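Local coordinates for phosphoribosylformylglycinamidine synthase 2 (Thermus thermophilus, PDB 3VIU), which belongs to the AIR synthase-related (PurM-like) family, carrying two copies each of its N-terminal and C-terminal domains, and holds ADP and a magnesium ion, at residues A[277-285]-A[335-346]; A[245-255]-A[307-315]. All blocks are in the same frame, centred on the assembly; numbering follows the deposited sequence.

Contact 1: residues A[277-285]-A[335-346]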
# COMPACT_ATOMS: atom_id res chain seq x y z
N GLY A 277 8.17 -27.99 -4.73
CA GLY A 277 7.89 -29.22 -5.45
C GLY A 277 8.05 -30.49 -4.65
O GLY A 277 8.21 -31.57 -5.21
N LEU A 278 8.01 -30.37 -3.33
CA LEU A 278 8.14 -31.54 -2.46
C LEU A 278 7.20 -31.36 -1.27
O LEU A 278 6.38 -30.45 -1.26
CB LEU A 278 9.59 -31.72 -2.00
CG LEU A 278 10.34 -30.47 -1.55
CD1 LEU A 278 9.66 -29.92 -0.29
CD2 LEU A 278 11.82 -30.78 -1.29
N GLY A 279 7.33 -32.24 -0.28
CA GLY A 279 6.47 -32.14 0.88
C GLY A 279 7.21 -31.86 2.17
O GLY A 279 8.44 -31.82 2.20
N VAL A 280 6.45 -31.66 3.24
CA VAL A 280 7.05 -31.38 4.53
C VAL A 280 6.40 -32.18 5.66
O VAL A 280 5.17 -32.30 5.72
CB VAL A 280 6.96 -29.87 4.85
CG1 VAL A 280 5.57 -29.38 4.57
CG2 VAL A 280 7.33 -29.62 6.32
N GLU A 281 7.23 -32.75 6.52
CA GLU A 281 6.75 -33.52 7.66
C GLU A 281 6.90 -32.61 8.88
O GLU A 281 8.01 -32.17 9.20
CB GLU A 281 7.61 -34.78 7.84
CG GLU A 281 7.15 -35.71 8.97
CD GLU A 281 8.04 -36.96 9.11
OE1 GLU A 281 9.05 -36.92 9.85
OE2 GLU A 281 7.72 -37.97 8.45
N LEU A 282 5.79 -32.30 9.54
CA LEU A 282 5.83 -31.44 10.72
C LEU A 282 5.67 -32.25 12.01
O LEU A 282 4.75 -33.05 12.15
CB LEU A 282 4.72 -30.38 10.63
CG LEU A 282 4.47 -29.45 11.83
CD1 LEU A 282 5.74 -28.72 12.24
CD2 LEU A 282 3.38 -28.45 11.46
N HIS A 283 6.59 -32.04 12.93
CA HIS A 283 6.56 -32.72 14.22
C HIS A 283 6.03 -31.70 15.22
O HIS A 283 6.80 -30.93 15.78
CB HIS A 283 7.97 -33.17 14.61
CG HIS A 283 8.56 -34.19 13.68
ND1 HIS A 283 8.37 -35.54 13.85
CD2 HIS A 283 9.34 -34.05 12.58
CE1 HIS A 283 9.01 -36.19 12.89
NE2 HIS A 283 9.60 -35.31 12.11
N LEU A 284 4.73 -31.69 15.44
CA LEU A 284 4.14 -30.72 16.36
C LEU A 284 4.70 -30.77 17.76
O LEU A 284 4.69 -29.77 18.46
CB LEU A 284 2.61 -30.88 16.42
CG LEU A 284 1.87 -30.32 15.19
CD1 LEU A 284 0.38 -30.58 15.33
CD2 LEU A 284 2.17 -28.82 15.06
N ASP A 285 5.21 -31.93 18.17
CA ASP A 285 5.76 -32.06 19.52
C ASP A 285 7.00 -31.21 19.72
O ASP A 285 7.35 -30.89 20.85
CB ASP A 285 6.08 -33.52 19.84
CG ASP A 285 4.86 -34.41 19.81
OD1 ASP A 285 3.81 -33.99 20.34
OD2 ASP A 285 4.96 -35.53 19.27
N ALA A 335 10.53 -29.40 11.62
CA ALA A 335 10.06 -30.23 10.50
C ALA A 335 11.19 -30.54 9.52
O ALA A 335 12.31 -30.08 9.69
CB ALA A 335 8.91 -29.52 9.77
N ARG A 336 10.88 -31.34 8.51
CA ARG A 336 11.88 -31.71 7.51
C ARG A 336 11.19 -31.91 6.16
O ARG A 336 9.99 -32.17 6.11
CB ARG A 336 12.58 -33.01 7.91
CG ARG A 336 11.62 -34.18 8.09
CD ARG A 336 12.36 -35.46 8.47
NE ARG A 336 12.52 -36.35 7.33
CZ ARG A 336 11.64 -37.28 6.99
NH1 ARG A 336 10.53 -37.45 7.69
NH2 ARG A 336 11.86 -38.04 5.92
N THR A 337 11.96 -31.79 5.08
CA THR A 337 11.39 -31.99 3.76
C THR A 337 11.43 -33.46 3.39
O THR A 337 12.35 -34.19 3.78
CB THR A 337 12.16 -31.19 2.67
OG1 THR A 337 13.56 -31.51 2.73
CG2 THR A 337 11.96 -29.69 2.88
N ILE A 338 10.42 -33.90 2.64
CA ILE A 338 10.32 -35.28 2.18
C ILE A 338 9.98 -35.22 0.69
O ILE A 338 9.48 -34.22 0.20
CB ILE A 338 9.20 -36.05 2.94
CG1 ILE A 338 7.87 -35.33 2.79
CG2 ILE A 338 9.56 -36.18 4.42
CD1 ILE A 338 6.72 -36.05 3.48
N PRO A 339 10.27 -36.30 -0.05
CA PRO A 339 9.98 -36.34 -1.49
C PRO A 339 8.50 -36.44 -1.85
O PRO A 339 8.08 -35.97 -2.91
CB PRO A 339 10.79 -37.54 -1.97
CG PRO A 339 10.74 -38.46 -0.79
CD PRO A 339 10.99 -37.51 0.37
N GLU A 340 7.71 -37.05 -0.98
CA GLU A 340 6.28 -37.17 -1.23
C GLU A 340 5.63 -35.80 -1.08
O GLU A 340 5.70 -35.18 -0.02
CB GLU A 340 5.64 -38.14 -0.23
CG GLU A 340 6.42 -39.41 -0.01
CD GLU A 340 7.54 -39.23 0.99
OE1 GLU A 340 8.38 -38.35 0.80
OE2 GLU A 340 7.57 -39.98 1.99
N ARG A 341 5.01 -35.31 -2.15
CA ARG A 341 4.38 -34.00 -2.13
C ARG A 341 3.15 -34.00 -1.23
O ARG A 341 2.01 -34.02 -1.70
CB ARG A 341 4.02 -33.58 -3.55
CG ARG A 341 5.21 -33.59 -4.47
CD ARG A 341 4.97 -32.82 -5.74
NE ARG A 341 6.14 -32.89 -6.61
CZ ARG A 341 6.26 -32.24 -7.76
NH1 ARG A 341 5.26 -31.47 -8.19
NH2 ARG A 341 7.37 -32.35 -8.48
N VAL A 342 3.40 -33.97 0.07
CA VAL A 342 2.33 -34.00 1.06
C VAL A 342 2.69 -33.18 2.30
O VAL A 342 3.87 -32.89 2.56
CB VAL A 342 2.06 -35.46 1.52
CG1 VAL A 342 1.16 -35.48 2.73
CG2 VAL A 342 1.42 -36.24 0.39
N PHE A 343 1.66 -32.78 3.04
CA PHE A 343 1.86 -32.06 4.28
C PHE A 343 1.47 -33.09 5.33
O PHE A 343 0.29 -33.34 5.57
CB PHE A 343 0.94 -30.84 4.38
CG PHE A 343 1.14 -30.03 5.63
CD1 PHE A 343 0.05 -29.50 6.32
CD2 PHE A 343 2.42 -29.81 6.13
CE1 PHE A 343 0.23 -28.76 7.49
CE2 PHE A 343 2.62 -29.08 7.30
CZ PHE A 343 1.52 -28.55 7.98
N ARG A 344 2.48 -33.72 5.93
CA ARG A 344 2.25 -34.74 6.94
C ARG A 344 2.46 -34.15 8.33
O ARG A 344 3.54 -33.63 8.63
CB ARG A 344 3.20 -35.92 6.73
CG ARG A 344 2.97 -37.10 7.66
CD ARG A 344 4.03 -38.16 7.44
NE ARG A 344 3.98 -38.67 6.08
CZ ARG A 344 5.05 -39.07 5.40
NH1 ARG A 344 4.91 -39.53 4.16
NH2 ARG A 344 6.26 -39.00 5.94
N VAL A 345 1.44 -34.25 9.16
CA VAL A 345 1.53 -33.70 10.50
C VAL A 345 1.59 -34.79 11.58
O VAL A 345 0.69 -35.63 11.69
CB VAL A 345 0.35 -32.75 10.78
CG1 VAL A 345 0.52 -32.08 12.13
CG2 VAL A 345 0.27 -31.71 9.67
N LEU A 346 2.67 -34.77 12.36
CA LEU A 346 2.86 -35.72 13.44
C LEU A 346 2.63 -35.06 14.79
O LEU A 346 3.02 -33.91 15.01
CB LEU A 346 4.28 -36.30 13.41
CG LEU A 346 4.67 -37.15 12.19
CD1 LEU A 346 6.08 -37.70 12.39
CD2 LEU A 346 3.68 -38.30 12.02
O HOH W 1 9.52 -34.38 -4.76
O HOH W 2 5.95 -34.54 16.62

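Contact 2: residues A[245-255]-A[307-315]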
# COMPACT_ATOMS: atom_id res chain seq x y z
N THR A 245 17.08 -12.95 11.46
CA THR A 245 16.71 -13.40 10.13
C THR A 245 17.57 -12.71 9.09
O THR A 245 18.12 -13.36 8.19
CB THR A 245 15.22 -13.13 9.85
OG1 THR A 245 14.42 -13.83 10.81
CG2 THR A 245 14.84 -13.60 8.43
N LEU A 246 17.69 -11.39 9.21
CA LEU A 246 18.49 -10.61 8.27
C LEU A 246 19.95 -11.03 8.31
O LEU A 246 20.58 -11.18 7.26
CB LEU A 246 18.38 -9.12 8.57
CG LEU A 246 17.06 -8.39 8.31
CD1 LEU A 246 17.17 -6.95 8.79
CD2 LEU A 246 16.73 -8.42 6.83
N GLU A 247 20.50 -11.24 9.50
CA GLU A 247 21.90 -11.64 9.58
C GLU A 247 22.03 -13.03 8.98
O GLU A 247 22.90 -13.28 8.15
CB GLU A 247 22.40 -11.64 11.02
CG GLU A 247 23.84 -12.13 11.15
CD GLU A 247 24.42 -11.98 12.55
OE1 GLU A 247 25.42 -12.67 12.85
OE2 GLU A 247 23.90 -11.16 13.33
N ALA A 248 21.14 -13.93 9.39
CA ALA A 248 21.16 -15.29 8.88
C ALA A 248 21.24 -15.29 7.35
O ALA A 248 22.06 -15.99 6.77
CB ALA A 248 19.91 -16.04 9.36
N ILE A 249 20.39 -14.50 6.70
CA ILE A 249 20.43 -14.48 5.24
C ILE A 249 21.64 -13.74 4.71
O ILE A 249 22.22 -14.14 3.69
CB ILE A 249 19.20 -13.82 4.63
CG1 ILE A 249 19.42 -13.68 3.13
CG2 ILE A 249 18.93 -12.49 5.30
CD1 ILE A 249 18.48 -12.75 2.42
N GLU A 250 22.02 -12.65 5.37
CA GLU A 250 23.18 -11.89 4.92
C GLU A 250 24.43 -12.74 4.98
O GLU A 250 25.42 -12.45 4.31
CB GLU A 250 23.34 -10.62 5.76
CG GLU A 250 22.38 -9.53 5.33
CD GLU A 250 22.41 -8.32 6.23
OE1 GLU A 250 23.50 -7.74 6.43
OE2 GLU A 250 21.33 -7.95 6.74
N LEU A 251 24.38 -13.81 5.78
CA LEU A 251 25.50 -14.73 5.90
C LEU A 251 25.30 -15.90 4.96
O LEU A 251 26.09 -16.83 4.94
CB LEU A 251 25.64 -15.25 7.33
CG LEU A 251 26.05 -14.20 8.36
CD1 LEU A 251 26.31 -14.87 9.70
CD2 LEU A 251 27.29 -13.46 7.88
N ASP A 252 24.22 -15.84 4.18
CA ASP A 252 23.91 -16.90 3.22
C ASP A 252 23.85 -18.26 3.91
O ASP A 252 24.47 -19.23 3.45
CB ASP A 252 24.98 -16.92 2.12
CG ASP A 252 24.65 -17.90 1.01
OD1 ASP A 252 23.68 -17.65 0.27
OD2 ASP A 252 25.37 -18.91 0.89
N LEU A 253 23.10 -18.33 5.00
CA LEU A 253 22.96 -19.57 5.75
C LEU A 253 21.65 -20.30 5.45
O LEU A 253 21.46 -21.45 5.85
CB LEU A 253 23.04 -19.27 7.24
CG LEU A 253 24.32 -18.55 7.67
CD1 LEU A 253 24.23 -18.19 9.14
CD2 LEU A 253 25.52 -19.44 7.40
N VAL A 254 20.76 -19.63 4.72
CA VAL A 254 19.46 -20.22 4.42
C VAL A 254 19.13 -20.28 2.94
O VAL A 254 19.60 -19.47 2.15
CB VAL A 254 18.35 -19.44 5.15
CG1 VAL A 254 18.59 -19.50 6.66
CG2 VAL A 254 18.34 -17.99 4.68
N GLU A 255 18.29 -21.24 2.57
CA GLU A 255 17.87 -21.40 1.19
C GLU A 255 16.39 -21.03 1.07
O GLU A 255 15.85 -20.93 -0.03
CB GLU A 255 18.09 -22.85 0.73
CG GLU A 255 17.54 -23.90 1.67
CD GLU A 255 17.75 -25.31 1.15
OE1 GLU A 255 18.91 -25.67 0.83
OE2 GLU A 255 16.76 -26.07 1.06
N ARG A 307 6.50 -15.08 14.54
CA ARG A 307 6.97 -16.46 14.37
C ARG A 307 7.59 -16.53 12.98
O ARG A 307 7.10 -15.91 12.04
CB ARG A 307 5.82 -17.46 14.51
CG ARG A 307 5.41 -17.72 15.95
CD ARG A 307 4.37 -18.81 16.00
NE ARG A 307 3.21 -18.45 15.18
CZ ARG A 307 2.25 -19.31 14.84
NH1 ARG A 307 2.31 -20.57 15.24
NH2 ARG A 307 1.24 -18.89 14.09
N MSE A 308 8.67 -17.30 12.86
CA MSE A 308 9.39 -17.39 11.60
C MSE A 308 9.87 -18.81 11.28
O MSE A 308 10.33 -19.54 12.17
CB MSE A 308 10.59 -16.44 11.66
CG MSE A 308 11.12 -15.98 10.31
SE MSE A 308 10.00 -14.60 9.53
CE MSE A 308 11.00 -13.03 10.09
N VAL A 309 9.77 -19.19 10.01
CA VAL A 309 10.22 -20.49 9.54
C VAL A 309 11.52 -20.29 8.75
O VAL A 309 11.59 -19.40 7.89
CB VAL A 309 9.17 -21.14 8.62
CG1 VAL A 309 9.76 -22.33 7.89
CG2 VAL A 309 7.97 -21.59 9.44
N LEU A 310 12.55 -21.08 9.04
CA LEU A 310 13.82 -20.95 8.31
C LEU A 310 14.39 -22.30 7.89
O LEU A 310 14.33 -23.27 8.65
CB LEU A 310 14.85 -20.18 9.14
CG LEU A 310 14.44 -18.79 9.62
CD1 LEU A 310 13.70 -18.93 10.93
CD2 LEU A 310 15.65 -17.92 9.82
N VAL A 311 14.94 -22.36 6.69
CA VAL A 311 15.52 -23.58 6.14
C VAL A 311 17.01 -23.36 5.93
O VAL A 311 17.42 -22.70 4.98
CB VAL A 311 14.89 -23.93 4.76
CG1 VAL A 311 15.46 -25.24 4.24
CG2 VAL A 311 13.38 -24.00 4.88
N PRO A 312 17.83 -23.91 6.83
CA PRO A 312 19.28 -23.74 6.69
C PRO A 312 19.83 -24.54 5.53
O PRO A 312 19.33 -25.63 5.22
CB PRO A 312 19.82 -24.23 8.03
CG PRO A 312 18.85 -25.33 8.40
CD PRO A 312 17.50 -24.71 8.03
N LYS A 313 20.85 -24.00 4.88
CA LYS A 313 21.50 -24.69 3.76
C LYS A 313 22.21 -25.91 4.32
O LYS A 313 22.46 -26.00 5.52
CB LYS A 313 22.53 -23.78 3.09
CG LYS A 313 21.94 -22.59 2.35
CD LYS A 313 23.06 -21.85 1.63
CE LYS A 313 22.52 -21.01 0.49
NZ LYS A 313 23.65 -20.50 -0.32
N GLU A 314 22.55 -26.85 3.44
CA GLU A 314 23.25 -28.06 3.87
C GLU A 314 24.55 -27.71 4.58
O GLU A 314 25.39 -26.97 4.04
CB GLU A 314 23.56 -28.94 2.66
CG GLU A 314 24.44 -30.14 2.97
CD GLU A 314 24.22 -31.28 1.99
OE1 GLU A 314 24.52 -31.10 0.79
OE2 GLU A 314 23.76 -32.35 2.44
N GLY A 315 24.71 -28.23 5.79
CA GLY A 315 25.93 -27.98 6.55
C GLY A 315 26.01 -26.68 7.32
O GLY A 315 27.01 -26.41 7.98

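Contact 1: residues A[277-285]-A[335-346]
Glu281 stands between Arg336 and Arg344, which lie on the strands flanking its own, and so illustrates how the middle of three adjacent strands can join its neighbours by side chains as well as backbone. Strand 279-283 pairs antiparallel with 335-338 and parallel with 342-346, part of a mixed sheet of the C-terminal AIR synthase-related domain. With CG anti to the backbone N (chi1 -177°) and the chain extended beyond it, the Glu281 carboxylate rises clear of the backbone. Its OE1 lies 2.7 Å from Arg336 NH1, near the guanidinium plane, although carboxylate and guanidinium planes are turned 67° apart. OE2 uses its anti lone pair toward Arg344 NH2 at 3.1 Å; that carboxylate-guanidinium pair is twisted by 51°. Ile338 packs on both guanidinium groups, CG2 against one face of Arg336 and CD1 against one face of Arg344, each displaced toward the rim. On the same side Leu346 runs alongside His283, Leu346 CD1 3.3 Å from His283 CE1.

The other face is largely apolar. Val280 and Phe343 point the same way, Val280 CG1 touching Phe343 CD2 at 3.5 Å, and Leu282 lies alongside the same ring with Leu282 CD2 3.9 Å from Phe343 CZ. Helix 264-275 packs on these three through Leu269. Farther along, the Leu284 side chain lies across that of Val345, Leu284 CD1 3.5 Å from Val345 CG1, next to Leu300 of helix 296-301.

Arg344 also makes a salt bridge with Glu354 of strand 350-356 and a weak one with Glu340. Glu281 is thus met by two cations, which would be expected to stabilise its negative charge on the polar face, while backbone bonds in the sheet plane and apolar packing on the opposite face hold the same three strands.

Contact 2: residues A[245-255]-A[307-315]
Thr245, on helix 235-250, reaches toward Met308, a selenomethionine in this model, tip to tip, with Thr245 OG1 and Met308 CE 3.6 Å apart. Theirs is the first meeting in a helix-to-strand connection: the helix ends in a Schellman motif at Asp252, and the chain then runs into strand 254-259, an edge strand of a seven-strand mixed sheet, antiparallel to 307-312. The hydroxyl of Thr245 is hydrogen-bonded to Leu241 O, so its contact with the Met308 methyl is simple packing. Leu310 follows on the same side of the strand, its CD2 coming only loosely toward Thr245, while Phe324 of helix 317-326 also packs against it.

Val309 and Val311 bond through their backbones to Gln258 and Gly256, further along strand 254-259; Val311 O also accepts from Glu255 N at 2.9 Å in a bond straight at the hydrogen (163°). The CG1 methyl of Val311 meets the Glu255 side chain, which crosses it obliquely, at Glu255 CG (3.6 Å); Ser192 N donates a hydrogen bond to Glu255 OE2. Pro312 then faces Val254 as an antiparallel non-hydrogen-bonded pair, where its missing N-H costs nothing. The two side chains diverge, and a CA-H...O contact puts Pro312 CA 3.3 Å from Leu253 O.

That same Leu253 carbonyl accepts Lys313 N at 2.8 Å, closing the backbone pairing. The extended Lys313 side chain continues past it, CG packed on the carbonyl carbon of Val254, and reaches back to the helix end. Asp252, with CG anti to its backbone N (chi1 -174°), meets it at about a right angle. In the resulting salt bridge both oxygens take the ammonium: a weak bond joins Lys313 NZ to Asp252 OD1, and at OD2, 2.6 Å away, NZ arrives on the syn side, 24° out of the carboxylate plane.

Both contacts belong to one seven-strand sheet, yet they sample different parts of it: contact 1 joins strands 331-338, 279-283 and 342-347, whereas contact 2 pairs the edge strand 254-259 with 307-312 and adds the end of helix 235-250. Their centres are about 19 Å apart and they do not touch. Helix 264-275 spans the gap, with Leu269 packing on residues of both. Contact 1, only partly buried, has an antiparallel and a parallel ladder sharing strand 279-283 and a branched charge network on one face. Contact 2 is largely buried, has two backbone bonds and a single salt bridge across it, Lys313 to Asp252 just after the helix. Ser192 meets residues of each, Thr337 and Glu255.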